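Side-chain contacts in D-alanyl-D-alanine carboxypeptidase (Penicillin binding protein) family protein (Francisella tularensis subsp. tularensis, PDB 6OSU), which probably removes the C-terminal D-alanyl residue from sugar-peptide cell wall precursors, as a serine-type D-alanyl-D-alanine carboxypeptidase of peptidoglycan synthesis: residues A39-D44 and G48-E53; A63-I68 and C288-A293; K366-T371 and E408-I413. All blocks are in the same frame, centred on the assembly; numbering follows the deposited sequence.

Interaction 1 of 3, residues A39-D44 and G48-E53; sequences AWVTMD and GDIVSE
Thr42 pairs with Ser52, and Trp40 lays one face of its indole over the backbone of Glu53 and turns its NE1 edge to Ser52, in a beta hairpin at the margin of the five-stranded antiparallel sheet. The strands run at 166° to each other; segments 39-44 and 48-53 together bury 515 Å². Thr42 is gripped through its backbone: its N donates to Ser52 O at 2.7 Å, and its O accepts from Val51 N at 3.0 Å. Beyond it the register slips by one residue, since Met43 pairs with Ile50; this beta bulge leaves Val51 as the extra residue. The Thr42 hydroxyl turns to Ser302 OG of the next strand, while its CG2 lies 3.9 Å from Val51 CG2. Glu53 faces Val41 in a non-hydrogen-bonded pair, its CB 3.8 Å from Val41 CG2, and its carboxylate leads off to Met56 N. The Trp40 indole swings across because chi1 (77°) sets CG between the backbone N and the carbonyl carbon. The carbonyl carbon of Glu53 is displaced toward the ring's rim. Trp40 NE1 donates to Ser52 OG at 3.1 Å, the oxygen sitting 16° out of the ring plane.

Interaction 2 of 3, residues A63-I68 and C288-A293; sequences ASLTKI and CLVSSA
Leu65 meets Val290 and Cys288 through aliphatic carbons alone; neither segment carries a ring or other planar side chain, so there are no faces or edges to assign, and the contact is one of methyl and methylene groups. The Leu65 branch CD1 does most of the touching, 3.7 Å from Val290 CG2 and 4.0 Å from Cys288 CB. It reaches the strand because CG stands anti to the carbonyl carbon (chi1 -53°) and CD1 continues the extended chain. One turn further on, Ile68 CD1 closes on the same methyl, Val290 CG2, at 4.0 Å, so a single valine branch receives both Leu65 of the 3-10 turn and Ile68 of the helix that follows. All four residues are buried, yet the shared area is a modest 205 Å².

Ser64 and Lys67, whose side chains lie more than 7 Å from the strand segment, are predicted as acyl-ester nucleophile and proton acceptor and fit the SxxK motif of penicillin-binding proteins. Lys67 NZ donates to Ser64 OG at 2.9 Å and also bonds Asn126 OD1 and Asp165 O, while Ser64 OG bonds Ser124 OG. Thr66 helps to fix the turn: its OG1 and N both donate to Ala63 O.

Strand 288-295 lies between strands 274-282 and 298-307. Helix 176-189 adds Met179 against Leu65, Leu182 and Tyr186 against Ile68, and Ala183 against Val290, while helix 310-327 covers the other side of the strand at Leu289 and Ser291.

Interaction 3 of 3, residues K366-T371 and E408-I413; sequences KTVPKT and EEIASI
Two first torsions bring Lys366 and Ile410 together: CG of Lys366 lies opposite its own backbone N (chi1 -160°), which sends the chain, extended as far as CE, toward segment 408-413, with a bend at the last torsion, and Ile410 takes chi1 -67°, which places CG2 rather than CG1 opposite its N and turns that methyl to meet the lysine. The two side chains cross at about a right angle. The aliphatic end of the lysine makes the contact, with Lys366 CE 3.6 Å from Ile410 CG2 and 3.2 Å from Ile410 O, so the methylene lies against both the methyl and the carbonyl oxygen of one residue. One carbon nearer the backbone, Lys366 CD also passes 4.1 Å from Ala411 CB.

Val368 comes from the same side of its strand as Lys366, two residues on. Its CG1 packs obliquely on Ile410 CG2 at 3.8 Å, and this methyl is thus touched by both residues. The evidence points to side chains resting on side chains and one carbonyl, not to a pairing of strands: the nearest CA atoms, those of Lys366 and Ala411, are 8.0 Å apart, and the buried surface is only 133 Å².

The corner in the second segment is consistent with the way Ile410 points toward Lys366 and Val368. Its psi of -45° departs from strand geometry; Ile410 and Ala411 both face Ile401, a classic beta bulge. The contact lies within the PBP5-type C-terminal domain, away from the predicted catalytic residues. Strand 364-369 pairs with strand 328-334, through backbone bonds of Lys366 with Val331 and of Val368 with Glu329, whereas strand 409-417 belongs to a five-stranded antiparallel sheet between strands 355-359 and 395-403. Lys366, Val368, Ile410 and Ala411 therefore join these two sheets.

Overall arrangement
Along the chain the three contacts follow in series, each closing before the next opens. Interactions 1 and 2 have centres 15 Å apart and do not touch, but both reach the five-stranded sheet of the carboxypeptidase domain: the hairpin 39-44/50-54 forms one margin, and strand 288-295 receives the 3-10 turn with the predicted nucleophile and the helix 66-79 that follows it. Interaction 3 belongs to the C-terminal domain, its centre about 29 Å from that of interaction 2. Interactions 1 and 3 meet directly, with Asp49 OD2 probably accepting a hydrogen bond from Thr367 N at 2.8 Å. The hairpin thus lies at the interdomain junction, while interaction 2 does not touch interaction 3, their nearest atoms being about 11 Å apart.

Interaction 1 of 3, residues A39-D44 and G48-E53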
ATOM      1  N   ALA A  39     -12.494 -11.377  -3.060  1.00 56.83           N
ATOM      2  CA  ALA A  39     -11.972 -10.683  -1.891  1.00 55.63           C
ATOM      3  C   ALA A  39     -11.314  -9.379  -2.320  1.00 55.05           C
ATOM      4  O   ALA A  39     -10.713  -9.298  -3.394  1.00 55.49           O
ATOM      5  CB  ALA A  39     -10.965 -11.551  -1.128  1.00 54.41           C
ATOM      6  N   TRP A  40     -11.430  -8.364  -1.463  1.00 53.96           N
ATOM      7  CA  TRP A  40     -10.740  -7.100  -1.688  1.00 51.36           C
ATOM      8  C   TRP A  40     -10.686  -6.314  -0.386  1.00 51.01           C
ATOM      9  O   TRP A  40     -11.409  -6.606   0.570  1.00 52.82           O
ATOM     10  CB  TRP A  40     -11.412  -6.258  -2.781  1.00 51.94           C
ATOM     11  CG  TRP A  40     -12.673  -5.562  -2.348  1.00 53.97           C
ATOM     12  CD1 TRP A  40     -12.770  -4.426  -1.592  1.00 53.88           C
ATOM     13  CD2 TRP A  40     -14.017  -5.942  -2.670  1.00 56.21           C
ATOM     14  NE1 TRP A  40     -14.088  -4.088  -1.411  1.00 56.09           N
ATOM     15  CE2 TRP A  40     -14.874  -5.000  -2.064  1.00 57.20           C
ATOM     16  CE3 TRP A  40     -14.579  -6.989  -3.405  1.00 57.85           C
ATOM     17  CZ2 TRP A  40     -16.261  -5.074  -2.172  1.00 58.92           C
ATOM     18  CZ3 TRP A  40     -15.958  -7.059  -3.511  1.00 60.40           C
ATOM     19  CH2 TRP A  40     -16.782  -6.108  -2.898  1.00 60.56           C
ATOM     20  N   VAL A  41      -9.823  -5.299  -0.375  1.00 48.88           N
ATOM     21  CA  VAL A  41      -9.736  -4.355   0.733  1.00 48.44           C
ATOM     22  C   VAL A  41      -9.172  -3.045   0.201  1.00 47.22           C
ATOM     23  O   VAL A  41      -8.322  -3.037  -0.693  1.00 47.03           O
ATOM     24  CB  VAL A  41      -8.878  -4.906   1.895  1.00 48.38           C
ATOM     25  CG1 VAL A  41      -7.409  -4.956   1.505  1.00 46.04           C
ATOM     26  CG2 VAL A  41      -9.077  -4.062   3.157  1.00 48.83           C
ATOM     27  N   THR A  42      -9.672  -1.933   0.737  1.00 48.22           N
ATOM     28  CA  THR A  42      -9.147  -0.608   0.442  1.00 49.72           C
ATOM     29  C   THR A  42      -8.834   0.078   1.762  1.00 50.50           C
ATOM     30  O   THR A  42      -9.704   0.176   2.634  1.00 51.56           O
ATOM     31  CB  THR A  42     -10.135   0.238  -0.373  1.00 52.44           C
ATOM     32  OG1 THR A  42     -10.548  -0.489  -1.537  1.00 54.75           O
ATOM     33  CG2 THR A  42      -9.482   1.548  -0.812  1.00 51.42           C
ATOM     34  N   MET A  43      -7.600   0.549   1.905  1.00 50.09           N
ATOM     35  CA  MET A  43      -7.114   1.097   3.161  1.00 51.46           C
ATOM     36  C   MET A  43      -6.428   2.432   2.913  1.00 51.00           C
ATOM     37  O   MET A  43      -5.700   2.590   1.928  1.00 50.10           O
ATOM     38  CB  MET A  43      -6.145   0.114   3.838  1.00 51.94           C
ATOM     39  CG  MET A  43      -5.298   0.712   4.939  1.00 54.06           C
ATOM     40  SD  MET A  43      -4.050  -0.441   5.545  1.00 55.10           S
ATOM     41  CE  MET A  43      -5.089  -1.727   6.235  1.00 55.33           C
ATOM     42  N   ASP A  44      -6.670   3.392   3.802  1.00 52.37           N
ATOM     43  CA  ASP A  44      -5.953   4.658   3.758  1.00 53.21           C
ATOM     44  C   ASP A  44      -4.567   4.494   4.370  1.00 53.19           C
ATOM     45  O   ASP A  44      -4.389   3.798   5.373  1.00 53.43           O
ATOM     46  CB  ASP A  44      -6.732   5.752   4.491  1.00 54.93           C
ATOM     47  CG  ASP A  44      -5.972   7.064   4.557  1.00 56.49           C
ATOM     48  OD1 ASP A  44      -5.248   7.287   5.550  1.00 57.16           O
ATOM     49  OD2 ASP A  44      -6.078   7.862   3.601  1.00 57.06           O
ATOM     50  N   GLY A  48      -4.368   4.092   8.322  1.00 51.24           N
ATOM     51  CA  GLY A  48      -4.611   2.669   8.375  1.00 50.65           C
ATOM     52  C   GLY A  48      -6.070   2.277   8.316  1.00 52.59           C
ATOM     53  O   GLY A  48      -6.374   1.079   8.359  1.00 52.10           O
ATOM     54  N   ASP A  49      -6.979   3.245   8.206  1.00 54.02           N
ATOM     55  CA  ASP A  49      -8.405   2.956   8.184  1.00 54.19           C
ATOM     56  C   ASP A  49      -8.800   2.189   6.928  1.00 51.34           C
ATOM     57  O   ASP A  49      -8.291   2.441   5.831  1.00 50.71           O
ATOM     58  CB  ASP A  49      -9.210   4.253   8.262  1.00 57.34           C
ATOM     59  CG  ASP A  49      -9.135   4.905   9.627  1.00 59.46           C
ATOM     60  OD1 ASP A  49      -8.653   4.250  10.578  1.00 60.40           O
ATOM     61  OD2 ASP A  49      -9.557   6.076   9.743  1.00 59.63           O
ATOM     62  N   ILE A  50      -9.732   1.259   7.099  1.00 50.41           N
ATOM     63  CA  ILE A  50     -10.306   0.486   6.006  1.00 49.63           C
ATOM     64  C   ILE A  50     -11.628   1.134   5.619  1.00 51.28           C
ATOM     65  O   ILE A  50     -12.522   1.290   6.459  1.00 52.72           O
ATOM     66  CB  ILE A  50     -10.505  -0.982   6.413  1.00 49.98           C
ATOM     67  CG1 ILE A  50      -9.150  -1.637   6.700  1.00 49.56           C
ATOM     68  CG2 ILE A  50     -11.290  -1.733   5.343  1.00 49.12           C
ATOM     69  CD1 ILE A  50      -9.256  -2.924   7.487  1.00 50.98           C
ATOM     70  N   VAL A  51     -11.752   1.519   4.351  1.00 51.26           N
ATOM     71  CA  VAL A  51     -12.954   2.190   3.865  1.00 53.93           C
ATOM     72  C   VAL A  51     -13.835   1.288   3.015  1.00 55.63           C
ATOM     73  O   VAL A  51     -14.993   1.655   2.749  1.00 57.30           O
ATOM     74  CB  VAL A  51     -12.603   3.473   3.082  1.00 53.13           C
ATOM     75  CG1 VAL A  51     -11.820   4.433   3.967  1.00 52.15           C
ATOM     76  CG2 VAL A  51     -11.820   3.135   1.814  1.00 50.44           C
ATOM     77  N   SER A  52     -13.337   0.131   2.582  1.00 54.76           N
ATOM     78  CA  SER A  52     -14.094  -0.787   1.745  1.00 55.57           C
ATOM     79  C   SER A  52     -13.402  -2.141   1.778  1.00 55.74           C
ATOM     80  O   SER A  52     -12.174  -2.209   1.684  1.00 55.55           O
ATOM     81  CB  SER A  52     -14.194  -0.267   0.304  1.00 55.79           C
ATOM     82  OG  SER A  52     -14.875  -1.190  -0.531  1.00 57.63           O
ATOM     83  N   GLU A  53     -14.187  -3.208   1.925  1.00 56.68           N
ATOM     84  CA  GLU A  53     -13.612  -4.548   1.921  1.00 56.95           C
ATOM     85  C   GLU A  53     -14.721  -5.581   1.807  1.00 58.03           C
ATOM     86  O   GLU A  53     -15.851  -5.350   2.246  1.00 60.38           O
ATOM     87  CB  GLU A  53     -12.777  -4.811   3.184  1.00 57.93           C
ATOM     88  CG  GLU A  53     -13.560  -4.803   4.495  1.00 61.87           C
ATOM     89  CD  GLU A  53     -14.150  -6.161   4.848  1.00 66.34           C
ATOM     90  OE1 GLU A  53     -14.990  -6.225   5.767  1.00 70.00           O
ATOM     91  OE2 GLU A  53     -13.779  -7.165   4.207  1.00 66.99           O
TER

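Interaction 2 of 3, residues A63-I68 and C288-A293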
ATOM      1  N   ALA A  63       0.053 -16.187  -5.092  1.00 53.44           N
ATOM      2  CA  ALA A  63       0.619 -15.969  -6.448  1.00 53.85           C
ATOM      3  C   ALA A  63       1.854 -15.068  -6.301  1.00 53.40           C
ATOM      4  O   ALA A  63       2.551 -15.150  -5.279  1.00 53.83           O
ATOM      5  CB  ALA A  63      -0.449 -15.442  -7.389  1.00 54.25           C
ATOM      6  N   SER A  64       2.152 -14.197  -7.273  1.00 52.87           N
ATOM      7  CA  SER A  64       3.369 -13.388  -7.224  1.00 50.33           C
ATOM      8  C   SER A  64       3.302 -12.253  -6.217  1.00 49.81           C
ATOM      9  O   SER A  64       4.289 -11.518  -6.108  1.00 49.27           O
ATOM     10  CB  SER A  64       3.693 -12.800  -8.601  1.00 49.58           C
ATOM     11  OG  SER A  64       4.336 -13.742  -9.448  1.00 50.26           O
ATOM     12  N   LEU A  65       2.189 -12.080  -5.494  1.00 49.87           N
ATOM     13  CA  LEU A  65       2.194 -11.134  -4.384  1.00 48.92           C
ATOM     14  C   LEU A  65       3.206 -11.549  -3.326  1.00 48.45           C
ATOM     15  O   LEU A  65       3.667 -10.702  -2.549  1.00 47.81           O
ATOM     16  CB  LEU A  65       0.795 -11.017  -3.782  1.00 50.01           C
ATOM     17  CG  LEU A  65      -0.345 -10.686  -4.750  1.00 51.34           C
ATOM     18  CD1 LEU A  65      -1.600 -10.286  -3.982  1.00 51.90           C
ATOM     19  CD2 LEU A  65       0.058  -9.593  -5.738  1.00 50.39           C
ATOM     20  N   THR A  66       3.552 -12.844  -3.293  1.00 48.85           N
ATOM     21  CA  THR A  66       4.663 -13.329  -2.480  1.00 49.35           C
ATOM     22  C   THR A  66       5.916 -12.487  -2.692  1.00 47.13           C
ATOM     23  O   THR A  66       6.644 -12.192  -1.737  1.00 47.02           O
ATOM     24  CB  THR A  66       4.945 -14.796  -2.818  1.00 51.14           C
ATOM     25  OG1 THR A  66       3.760 -15.590  -2.633  1.00 51.17           O
ATOM     26  CG2 THR A  66       6.069 -15.346  -1.958  1.00 50.57           C
ATOM     27  N   LYS A  67       6.175 -12.081  -3.941  1.00 46.19           N
ATOM     28  CA  LYS A  67       7.376 -11.316  -4.261  1.00 45.41           C
ATOM     29  C   LYS A  67       7.441  -9.987  -3.520  1.00 45.40           C
ATOM     30  O   LYS A  67       8.529  -9.412  -3.399  1.00 46.42           O
ATOM     31  CB  LYS A  67       7.462 -11.064  -5.768  1.00 46.04           C
ATOM     32  CG  LYS A  67       7.715 -12.307  -6.610  1.00 47.29           C
ATOM     33  CD  LYS A  67       8.007 -11.928  -8.053  1.00 47.65           C
ATOM     34  CE  LYS A  67       8.372 -13.142  -8.897  1.00 49.21           C
ATOM     35  NZ  LYS A  67       7.231 -14.092  -9.087  1.00 49.55           N
ATOM     36  N   ILE A  68       6.309  -9.481  -3.026  1.00 44.97           N
ATOM     37  CA  ILE A  68       6.345  -8.247  -2.247  1.00 45.78           C
ATOM     38  C   ILE A  68       7.084  -8.471  -0.939  1.00 47.93           C
ATOM     39  O   ILE A  68       7.886  -7.630  -0.510  1.00 47.02           O
ATOM     40  CB  ILE A  68       4.922  -7.717  -2.001  1.00 46.11           C
ATOM     41  CG1 ILE A  68       4.228  -7.405  -3.327  1.00 45.51           C
ATOM     42  CG2 ILE A  68       4.964  -6.478  -1.121  1.00 45.77           C
ATOM     43  CD1 ILE A  68       2.785  -6.999  -3.164  1.00 45.63           C
ATOM     44  N   CYS A 288      -4.664 -11.206  -9.369  1.00 55.78           N
ATOM     45  CA  CYS A 288      -4.598 -10.407  -8.155  1.00 53.38           C
ATOM     46  C   CYS A 288      -3.785  -9.146  -8.397  1.00 50.60           C
ATOM     47  O   CYS A 288      -2.895  -9.115  -9.250  1.00 50.43           O
ATOM     48  CB  CYS A 288      -3.977 -11.196  -7.003  1.00 54.23           C
ATOM     49  SG  CYS A 288      -4.755 -12.788  -6.721  1.00 58.09           S
ATOM     50  N   LEU A 289      -4.093  -8.105  -7.628  1.00 49.20           N
ATOM     51  CA  LEU A 289      -3.375  -6.844  -7.730  1.00 48.23           C
ATOM     52  C   LEU A 289      -3.334  -6.171  -6.368  1.00 47.93           C
ATOM     53  O   LEU A 289      -4.376  -5.973  -5.733  1.00 48.38           O
ATOM     54  CB  LEU A 289      -4.029  -5.918  -8.761  1.00 49.09           C
ATOM     55  CG  LEU A 289      -3.452  -4.507  -8.915  1.00 48.53           C
ATOM     56  CD1 LEU A 289      -1.957  -4.551  -9.205  1.00 47.97           C
ATOM     57  CD2 LEU A 289      -4.190  -3.749 -10.010  1.00 48.49           C
ATOM     58  N   VAL A 290      -2.126  -5.851  -5.914  1.00 46.69           N
ATOM     59  CA  VAL A 290      -1.912  -4.881  -4.850  1.00 44.75           C
ATOM     60  C   VAL A 290      -1.552  -3.571  -5.529  1.00 44.73           C
ATOM     61  O   VAL A 290      -0.564  -3.500  -6.269  1.00 45.63           O
ATOM     62  CB  VAL A 290      -0.810  -5.333  -3.878  1.00 44.15           C
ATOM     63  CG1 VAL A 290      -0.533  -4.251  -2.844  1.00 43.32           C
ATOM     64  CG2 VAL A 290      -1.196  -6.650  -3.201  1.00 43.46           C
ATOM     65  N   SER A 291      -2.365  -2.541  -5.318  1.00 44.64           N
ATOM     66  CA  SER A 291      -2.168  -1.267  -5.991  1.00 47.41           C
ATOM     67  C   SER A 291      -2.267  -0.130  -4.986  1.00 49.38           C
ATOM     68  O   SER A 291      -2.895  -0.255  -3.929  1.00 50.74           O
ATOM     69  CB  SER A 291      -3.190  -1.062  -7.113  1.00 48.74           C
ATOM     70  OG  SER A 291      -4.503  -0.991  -6.587  1.00 50.11           O
ATOM     71  N   SER A 292      -1.636   0.989  -5.332  1.00 49.37           N
ATOM     72  CA  SER A 292      -1.665   2.181  -4.503  1.00 50.54           C
ATOM     73  C   SER A 292      -1.702   3.409  -5.397  1.00 52.28           C
ATOM     74  O   SER A 292      -1.015   3.464  -6.420  1.00 52.43           O
ATOM     75  CB  SER A 292      -0.452   2.245  -3.568  1.00 51.79           C
ATOM     76  OG  SER A 292      -0.606   3.278  -2.610  1.00 53.37           O
ATOM     77  N   ALA A 293      -2.512   4.390  -5.009  1.00 54.27           N
ATOM     78  CA  ALA A 293      -2.640   5.627  -5.762  1.00 57.90           C
ATOM     79  C   ALA A 293      -2.660   6.798  -4.793  1.00 59.68           C
ATOM     80  O   ALA A 293      -3.270   6.718  -3.725  1.00 57.50           O
ATOM     81  CB  ALA A 293      -3.909   5.634  -6.627  1.00 58.57           C
TER

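Interaction 3 of 3, residues K366-T371 and E408-I413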
ATOM      1  N   LYS A 366      -8.662  10.304  11.436  1.00 53.60           N
ATOM      2  CA  LYS A 366      -9.521   9.295  10.835  1.00 54.93           C
ATOM      3  C   LYS A 366      -9.817   9.621   9.375  1.00 55.61           C
ATOM      4  O   LYS A 366      -9.872  10.787   8.973  1.00 55.52           O
ATOM      5  CB  LYS A 366     -10.835   9.168  11.627  1.00 55.65           C
ATOM      6  CG  LYS A 366     -11.589   7.865  11.403  1.00 57.58           C
ATOM      7  CD  LYS A 366     -12.851   7.798  12.255  1.00 59.02           C
ATOM      8  CE  LYS A 366     -13.835   6.750  11.732  1.00 60.85           C
ATOM      9  NZ  LYS A 366     -13.466   5.353  12.108  1.00 63.52           N
ATOM     10  N   THR A 367     -10.002   8.566   8.585  1.00 56.51           N
ATOM     11  CA  THR A 367     -10.463   8.686   7.205  1.00 56.27           C
ATOM     12  C   THR A 367     -11.986   8.596   7.206  1.00 55.93           C
ATOM     13  O   THR A 367     -12.553   7.543   7.517  1.00 56.76           O
ATOM     14  CB  THR A 367      -9.845   7.597   6.333  1.00 57.54           C
ATOM     15  OG1 THR A 367      -8.417   7.720   6.351  1.00 58.41           O
ATOM     16  CG2 THR A 367     -10.342   7.708   4.900  1.00 57.53           C
ATOM     17  N   VAL A 368     -12.649   9.697   6.865  1.00 55.04           N
ATOM     18  CA  VAL A 368     -14.106   9.780   6.950  1.00 55.27           C
ATOM     19  C   VAL A 368     -14.640  10.290   5.617  1.00 54.81           C
ATOM     20  O   VAL A 368     -13.906  10.908   4.831  1.00 53.62           O
ATOM     21  CB  VAL A 368     -14.556  10.690   8.117  1.00 55.91           C
ATOM     22  CG1 VAL A 368     -14.095  10.118   9.449  1.00 56.53           C
ATOM     23  CG2 VAL A 368     -14.023  12.098   7.929  1.00 55.31           C
ATOM     24  N   PRO A 369     -15.916  10.030   5.323  1.00 55.64           N
ATOM     25  CA  PRO A 369     -16.501  10.558   4.083  1.00 56.24           C
ATOM     26  C   PRO A 369     -16.442  12.078   4.044  1.00 55.76           C
ATOM     27  O   PRO A 369     -16.651  12.751   5.056  1.00 55.24           O
ATOM     28  CB  PRO A 369     -17.947  10.056   4.133  1.00 58.11           C
ATOM     29  CG  PRO A 369     -17.898   8.847   5.017  1.00 57.73           C
ATOM     30  CD  PRO A 369     -16.847   9.139   6.040  1.00 55.92           C
ATOM     31  N   LYS A 370     -16.145  12.616   2.853  1.00 56.28           N
ATOM     32  CA  LYS A 370     -16.130  14.065   2.673  1.00 58.29           C
ATOM     33  C   LYS A 370     -17.451  14.687   3.096  1.00 60.59           C
ATOM     34  O   LYS A 370     -17.477  15.782   3.670  1.00 61.89           O
ATOM     35  CB  LYS A 370     -15.842  14.421   1.215  1.00 61.18           C
ATOM     36  CG  LYS A 370     -14.391  14.342   0.790  1.00 61.84           C
ATOM     37  CD  LYS A 370     -14.201  15.079  -0.530  1.00 64.79           C
ATOM     38  CE  LYS A 370     -13.603  14.185  -1.605  1.00 66.11           C
ATOM     39  NZ  LYS A 370     -12.184  13.819  -1.326  1.00 65.80           N
ATOM     40  N   THR A 371     -18.561  13.999   2.823  1.00 61.89           N
ATOM     41  CA  THR A 371     -19.880  14.534   3.122  1.00 64.11           C
ATOM     42  C   THR A 371     -20.177  14.578   4.616  1.00 63.77           C
ATOM     43  O   THR A 371     -21.106  15.284   5.024  1.00 66.43           O
ATOM     44  CB  THR A 371     -20.947  13.705   2.406  1.00 66.51           C
ATOM     45  OG1 THR A 371     -20.754  12.318   2.711  1.00 65.98           O
ATOM     46  CG2 THR A 371     -20.849  13.901   0.903  1.00 67.44           C
ATOM     47  N   GLU A 408     -25.318   8.423  16.347  1.00104.38           N
ATOM     48  CA  GLU A 408     -24.370   7.595  15.613  1.00100.40           C
ATOM     49  C   GLU A 408     -22.944   8.083  15.827  1.00 95.11           C
ATOM     50  O   GLU A 408     -22.658   9.280  15.730  1.00 95.30           O
ATOM     51  CB  GLU A 408     -24.706   7.610  14.125  1.00102.48           C
ATOM     52  CG  GLU A 408     -23.654   6.986  13.229  1.00101.25           C
ATOM     53  CD  GLU A 408     -23.952   7.230  11.766  1.00104.16           C
ATOM     54  OE1 GLU A 408     -23.173   6.770  10.905  1.00103.32           O
ATOM     55  OE2 GLU A 408     -24.974   7.892  11.481  1.00107.74           O
ATOM     56  N   GLU A 409     -22.042   7.144  16.098  1.00 89.17           N
ATOM     57  CA  GLU A 409     -20.673   7.451  16.490  1.00 83.53           C
ATOM     58  C   GLU A 409     -19.710   7.162  15.348  1.00 78.49           C
ATOM     59  O   GLU A 409     -19.718   6.063  14.782  1.00 79.34           O
ATOM     60  CB  GLU A 409     -20.274   6.653  17.732  1.00 84.36           C
ATOM     61  CG  GLU A 409     -21.079   7.020  18.967  1.00 88.04           C
ATOM     62  CD  GLU A 409     -20.580   6.336  20.229  1.00 89.35           C
ATOM     63  OE1 GLU A 409     -19.460   5.780  20.212  1.00 88.26           O
ATOM     64  OE2 GLU A 409     -21.315   6.356  21.242  1.00 91.34           O
ATOM     65  N   ILE A 410     -18.881   8.149  15.023  1.00 74.18           N
ATOM     66  CA  ILE A 410     -17.835   7.986  14.019  1.00 70.44           C
ATOM     67  C   ILE A 410     -16.532   7.529  14.656  1.00 68.00           C
ATOM     68  O   ILE A 410     -15.872   6.615  14.155  1.00 67.30           O
ATOM     69  CB  ILE A 410     -17.652   9.307  13.242  1.00 70.04           C
ATOM     70  CG1 ILE A 410     -18.900   9.607  12.407  1.00 72.08           C
ATOM     71  CG2 ILE A 410     -16.398   9.267  12.378  1.00 67.58           C
ATOM     72  CD1 ILE A 410     -19.467   8.396  11.703  1.00 72.47           C
ATOM     73  N   ALA A 411     -16.156   8.145  15.772  1.00 67.46           N
ATOM     74  CA  ALA A 411     -14.956   7.784  16.506  1.00 65.12           C
ATOM     75  C   ALA A 411     -15.257   7.834  17.994  1.00 65.16           C
ATOM     76  O   ALA A 411     -16.134   8.579  18.439  1.00 65.42           O
ATOM     77  CB  ALA A 411     -13.788   8.717  16.174  1.00 64.17           C
ATOM     78  N   SER A 412     -14.517   7.037  18.761  1.00 65.43           N
ATOM     79  CA  SER A 412     -14.675   6.991  20.208  1.00 65.92           C
ATOM     80  C   SER A 412     -13.320   6.706  20.831  1.00 66.86           C
ATOM     81  O   SER A 412     -12.631   5.771  20.410  1.00 67.84           O
ATOM     82  CB  SER A 412     -15.690   5.922  20.625  1.00 66.49           C
ATOM     83  OG  SER A 412     -15.838   5.882  22.033  1.00 68.13           O
ATOM     84  N   ILE A 413     -12.943   7.503  21.825  1.00 67.11           N
ATOM     85  CA  ILE A 413     -11.640   7.339  22.460  1.00 67.23           C
ATOM     86  C   ILE A 413     -11.790   7.555  23.964  1.00 69.72           C
ATOM     87  O   ILE A 413     -12.481   8.491  24.397  1.00 70.27           O
ATOM     88  CB  ILE A 413     -10.601   8.277  21.815  1.00 66.19           C
ATOM     89  CG1 ILE A 413      -9.200   7.688  21.926  1.00 69.74           C
ATOM     90  CG2 ILE A 413     -10.637   9.678  22.405  1.00 65.93           C
ATOM     91  CD1 ILE A 413      -8.227   8.305  20.950  1.00 70.39           C
TER